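Local coordinates for protein ORF48 (Lactococcus phage TP901-1, PDB 3UH8) that is a structural protein of the phage baseplate, where its all-beta, immunoglobulin-like N-terminal domain probably helps to build the host-adhesion machinery, at residues Y81-D85 against N86-F90. Numbering follows the deposited sequence.
Sequences YVASD and NALQF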
# COMPACT_ATOMS: atom_id res chain seq x y z
N TYR A 81 -3.49 1.42 -5.34
CA TYR A 81 -2.16 1.98 -5.59
C TYR A 81 -1.59 1.41 -6.88
O TYR A 81 -1.48 0.19 -7.01
CB TYR A 81 -1.20 1.74 -4.39
CG TYR A 81 0.26 1.93 -4.75
CD1 TYR A 81 0.79 3.20 -4.96
CD2 TYR A 81 1.09 0.83 -4.96
CE1 TYR A 81 2.11 3.38 -5.35
CE2 TYR A 81 2.42 1.00 -5.35
CZ TYR A 81 2.92 2.27 -5.56
OH TYR A 81 4.23 2.43 -5.94
N VAL A 82 -1.21 2.28 -7.82
CA VAL A 82 -0.61 1.88 -9.10
C VAL A 82 0.90 1.75 -8.88
O VAL A 82 1.55 2.73 -8.50
CB VAL A 82 -0.97 2.83 -10.27
CG1 VAL A 82 -0.27 2.43 -11.57
CG2 VAL A 82 -2.48 2.90 -10.48
N ALA A 83 1.45 0.53 -9.07
CA ALA A 83 2.87 0.24 -8.89
C ALA A 83 3.74 1.13 -9.77
O ALA A 83 3.62 1.11 -11.00
CB ALA A 83 3.17 -1.23 -9.16
N SER A 84 4.56 1.97 -9.12
CA SER A 84 5.49 2.90 -9.77
C SER A 84 6.70 2.11 -10.26
O SER A 84 6.85 0.93 -9.91
CB SER A 84 5.94 3.96 -8.77
OG SER A 84 6.65 3.39 -7.68
N ASP A 85 7.59 2.76 -11.03
CA ASP A 85 8.83 2.13 -11.50
C ASP A 85 9.73 1.79 -10.30
O ASP A 85 10.43 0.78 -10.33
CB ASP A 85 9.56 3.02 -12.51
CG ASP A 85 8.88 3.12 -13.88
OD1 ASP A 85 8.13 2.19 -14.24
OD2 ASP A 85 9.14 4.11 -14.59
N ASN A 86 9.67 2.61 -9.22
CA ASN A 86 10.42 2.42 -7.98
C ASN A 86 9.94 1.17 -7.24
O ASN A 86 10.76 0.40 -6.74
CB ASN A 86 10.29 3.66 -7.08
CG ASN A 86 11.38 3.84 -6.05
OD1 ASN A 86 12.02 2.89 -5.59
ND2 ASN A 86 11.61 5.08 -5.66
N ALA A 87 8.60 0.97 -7.18
CA ALA A 87 7.98 -0.19 -6.54
C ALA A 87 8.28 -1.51 -7.27
O ALA A 87 8.23 -2.57 -6.65
CB ALA A 87 6.48 0.02 -6.43
N LEU A 88 8.60 -1.44 -8.58
CA LEU A 88 8.89 -2.60 -9.43
C LEU A 88 10.38 -2.86 -9.66
O LEU A 88 10.72 -3.90 -10.22
CB LEU A 88 8.20 -2.42 -10.80
CG LEU A 88 6.68 -2.25 -10.82
CD1 LEU A 88 6.23 -1.68 -12.14
CD2 LEU A 88 5.98 -3.56 -10.55
N GLN A 89 11.26 -1.95 -9.22
CA GLN A 89 12.69 -2.03 -9.44
C GLN A 89 13.39 -3.24 -8.84
O GLN A 89 14.16 -3.88 -9.55
CB GLN A 89 13.38 -0.74 -9.02
CG GLN A 89 14.74 -0.54 -9.66
CD GLN A 89 15.40 0.67 -9.07
OE1 GLN A 89 16.31 0.56 -8.24
NE2 GLN A 89 14.90 1.83 -9.42
N PHE A 90 13.16 -3.52 -7.54
CA PHE A 90 13.80 -4.67 -6.91
C PHE A 90 13.12 -5.98 -7.30
O PHE A 90 12.02 -6.29 -6.82
CB PHE A 90 13.97 -4.51 -5.39
CG PHE A 90 14.62 -5.70 -4.71
CD1 PHE A 90 13.86 -6.61 -3.99
CD2 PHE A 90 15.99 -5.93 -4.84
CE1 PHE A 90 14.46 -7.73 -3.40
CE2 PHE A 90 16.58 -7.05 -4.25
CZ PHE A 90 15.82 -7.94 -3.53
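Ser84 caps the short helix 85-89, its hydroxyl receiving the N-H of Ala87. It stands at the N-cap position, where strand 78-82 of the immunoglobulin-like domain gives way to one helical turn. The OG-to-Ala87 N bond measures 3.1 Å, with an angle of 156° at the hydrogen. The first torsion of Ser84 (63°) sets OG between its own backbone N and carbonyl carbon, within range of the first turn.

Two weak backbone bonds start the helix. Leu88 N lies 3.2 Å from Ser84 O and 3.4 Å from Asp85 O, so one N-H is shared between two carbonyls. Both angles are well short of straight.

Tyr81 braces the cap from the strand side. With CG anti to its backbone N, the ring reaches forward past Ala83, and Tyr81 OH accepts the N-H of Ser84 at 3.2 Å and 166°. Glu67 of the neighbouring strand 65-73 is hydrogen-bonded to both hydroxyls, Tyr81 OH through OE1 and Ser84 OG through OE2. One carboxylate thus ties Tyr81, near the strand end, to the N-cap serine.

The apolar contacts lie beside these bonds. The methyl of Ala87 sits at the edge of the Tyr81 ring, near its plane, with Ala87 CB 3.3 Å from Tyr81 OH. Next to it, Ala83 and Leu88 meet, and both also touch Leu22 of strand 21-23, which joins the turn to that strand. Leu88 CG is 3.3 Å from Ser84 O, and its branch CD2 meets the Ala83 CB methyl at 3.9 Å.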